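Local coordinates for protein SusD homolog (Bacteroides thetaiotaomicron VPI-5482, PDB 3IV0) that belongs to the SusD family of outer-membrane proteins and probably binds glycans at the cell surface for uptake, at residues A[371-376]-A[417-422]. Numbering follows the deposited sequence.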
loop_
_atom_site.group_PDB
_atom_site.type_symbol
_atom_site.label_atom_id
_atom_site.label_comp_id
_atom_site.label_asym_id
_atom_site.label_seq_id
_atom_site.Cartn_x
_atom_site.Cartn_y
_atom_site.Cartn_z
ATOM N N LEU A 371 -3.660 8.587 10.427
ATOM C CA LEU A 371 -3.875 9.896 11.041
ATOM C C LEU A 371 -3.810 10.981 9.986
ATOM O O LEU A 371 -4.527 11.964 10.061
ATOM C CB LEU A 371 -2.825 10.150 12.148
ATOM C CG LEU A 371 -2.929 9.263 13.358
ATOM C CD1 LEU A 371 -1.757 9.562 14.308
ATOM C CD2 LEU A 371 -4.294 9.437 14.068
ATOM N N LEU A 372 -2.896 10.842 9.027
ATOM C CA LEU A 372 -2.776 11.837 7.954
ATOM C C LEU A 372 -3.938 11.789 7.010
ATOM O O LEU A 372 -4.368 12.824 6.525
ATOM C CB LEU A 372 -1.443 11.710 7.226
ATOM C CG LEU A 372 -0.197 12.046 8.072
ATOM C CD1 LEU A 372 1.084 11.596 7.373
ATOM C CD2 LEU A 372 -0.142 13.537 8.466
ATOM N N LEU A 373 -4.512 10.619 6.750
ATOM C CA LEU A 373 -5.738 10.540 5.949
ATOM C C LEU A 373 -6.910 11.242 6.620
ATOM O O LEU A 373 -7.708 11.914 5.979
ATOM C CB LEU A 373 -6.111 9.089 5.665
ATOM C CG LEU A 373 -5.146 8.243 4.819
ATOM C CD1 LEU A 373 -5.781 6.865 4.586
ATOM C CD2 LEU A 373 -4.776 8.947 3.508
ATOM N N TYR A 374 -7.034 11.045 7.927
ATOM C CA TYR A 374 -8.044 11.706 8.749
ATOM C C TYR A 374 -7.851 13.226 8.659
ATOM O O TYR A 374 -8.770 13.965 8.339
ATOM C CB TYR A 374 -7.910 11.160 10.168
ATOM C CG TYR A 374 -8.877 11.607 11.205
ATOM C CD1 TYR A 374 -9.985 12.369 10.918
ATOM C CD2 TYR A 374 -8.703 11.186 12.506
ATOM C CE1 TYR A 374 -10.876 12.734 11.930
ATOM C CE2 TYR A 374 -9.587 11.541 13.497
ATOM C CZ TYR A 374 -10.649 12.332 13.211
ATOM O OH TYR A 374 -11.515 12.734 14.207
ATOM N N ALA A 375 -6.615 13.679 8.848
ATOM C CA ALA A 375 -6.333 15.100 8.699
ATOM C C ALA A 375 -6.684 15.594 7.300
ATOM O O ALA A 375 -7.244 16.689 7.144
ATOM C CB ALA A 375 -4.875 15.381 8.991
ATOM N N GLU A 376 -6.306 14.855 6.259
ATOM C CA GLU A 376 -6.574 15.257 4.903
ATOM C C GLU A 376 -8.058 15.473 4.678
ATOM O O GLU A 376 -8.466 16.458 4.052
ATOM C CB GLU A 376 -6.065 14.158 3.965
ATOM C CG GLU A 376 -6.397 14.372 2.519
ATOM C CD GLU A 376 -5.887 13.278 1.618
ATOM O OE1 GLU A 376 -4.951 12.581 2.012
ATOM O OE2 GLU A 376 -6.437 13.152 0.495
ATOM N N TRP A 417 2.347 16.813 1.695
ATOM C CA TRP A 417 3.798 16.696 1.709
ATOM C C TRP A 417 4.242 15.885 2.897
ATOM O O TRP A 417 5.254 15.157 2.830
ATOM C CB TRP A 417 4.470 18.077 1.696
ATOM C CG TRP A 417 4.391 18.749 0.364
ATOM C CD1 TRP A 417 3.678 19.846 0.052
ATOM C CD2 TRP A 417 5.067 18.347 -0.834
ATOM N NE1 TRP A 417 3.852 20.160 -1.265
ATOM C CE2 TRP A 417 4.699 19.256 -1.837
ATOM C CE3 TRP A 417 5.932 17.310 -1.151
ATOM C CZ2 TRP A 417 5.181 19.171 -3.132
ATOM C CZ3 TRP A 417 6.408 17.231 -2.443
ATOM C CH2 TRP A 417 6.026 18.151 -3.412
ATOM N N GLU A 418 3.496 15.969 3.994
ATOM C CA GLU A 418 3.815 15.161 5.148
ATOM C C GLU A 418 3.669 13.668 4.835
ATOM O O GLU A 418 4.447 12.850 5.314
ATOM C CB GLU A 418 3.011 15.547 6.405
ATOM C CG GLU A 418 3.566 14.996 7.712
ATOM C CD GLU A 418 4.910 15.567 8.108
ATOM O OE1 GLU A 418 5.339 16.592 7.523
ATOM O OE2 GLU A 418 5.508 14.975 9.020
ATOM N N ARG A 419 2.615 13.288 4.126
ATOM C CA ARG A 419 2.482 11.888 3.709
ATOM C C ARG A 419 3.645 11.489 2.815
ATOM O O ARG A 419 4.155 10.367 2.919
ATOM C CB ARG A 419 1.158 11.646 2.949
ATOM C CG ARG A 419 -0.069 11.545 3.877
ATOM C CD ARG A 419 -1.377 11.128 3.176
ATOM N NE ARG A 419 -1.268 9.859 2.461
ATOM C CZ ARG A 419 -1.422 8.659 3.004
ATOM N NH1 ARG A 419 -1.650 8.522 4.300
ATOM N NH2 ARG A 419 -1.309 7.562 2.275
ATOM N N CYS A 420 4.130 12.380 1.952
ATOM C CA CYS A 420 5.267 12.043 1.116
ATOM C C CYS A 420 6.526 11.825 1.936
ATOM O O CYS A 420 7.316 10.932 1.648
ATOM C CB CYS A 420 5.485 13.131 0.081
ATOM S SG CYS A 420 4.223 13.270 -1.200
ATOM N N ARG A 421 6.739 12.638 2.963
ATOM C CA ARG A 421 7.901 12.448 3.842
ATOM C C ARG A 421 7.757 11.195 4.684
ATOM O O ARG A 421 8.675 10.365 4.771
ATOM C CB ARG A 421 8.045 13.616 4.808
ATOM C CG ARG A 421 8.594 14.906 4.202
ATOM C CD ARG A 421 8.710 15.990 5.282
ATOM N NE ARG A 421 7.471 16.676 5.566
ATOM C CZ ARG A 421 6.984 17.675 4.853
ATOM N NH1 ARG A 421 7.657 18.140 3.817
ATOM N NH2 ARG A 421 5.835 18.221 5.181
ATOM N N GLU A 422 6.609 11.051 5.339
ATOM C CA GLU A 422 6.415 9.999 6.318
ATOM C C GLU A 422 6.393 8.604 5.699
ATOM O O GLU A 422 6.936 7.661 6.278
ATOM C CB GLU A 422 5.118 10.241 7.073
ATOM C CG GLU A 422 4.820 9.246 8.153
ATOM C CD GLU A 422 5.816 9.265 9.277
ATOM O OE1 GLU A 422 6.506 10.297 9.506
ATOM O OE2 GLU A 422 5.946 8.254 9.998
#
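Leu-372 lies along the aliphatic half of Arg-419, the two side chains running alongside each other, head to tail, with Leu-372 CB 3.6 Å from Arg-419 CG. CD1 of Leu-372 also touches Arg-419 CG, at 3.7 Å, and goes on toward CB of Glu-422, while Leu-372 CD2 rests more loosely against CG of Glu-418, 4.1 Å away. The arginine bends about its CG-CD bond, chi3 56°, which carries the guanidinium over to Leu-373. There CD2 of Leu-373 rests over one face, nearer its NH1 side than its middle, 3.3 Å from Arg-419 NH1. No hydrogen bond joins the two segments; the contact is van der Waals packing, of methylenes on methyls and of one methyl on the guanidinium face. Segments 371-376 and 417-422, on helices 367-381 and 408-422, run antiparallel at 170°, their axes 10.5 Å apart at closest approach, consistent with the TPR-like helical architecture of the SusD family. Glu-376 comes in at about a right angle to Arg-419, but its OE1 stays 4.6 Å from Arg-419 NE, and its OE2 pairs instead with Arg-435. The guanidinium is held through NE by Asp-432, on helix 429-436, which probably helps to hold the group against Leu-373. A leucine in place of Arg-419 would probably leave Asp-432 without its mate and Leu-373 CD2 without the flat group it packs on. Farther out, Glu-418 turns its carboxylate away from Leu-372, its OE1 taking both NE and NH2 of Arg-421 within the guanidinium plane, and OE2 meeting Arg-319. Glu-422 also reaches Arg-319, and pairs with Arg-366 and Arg-398.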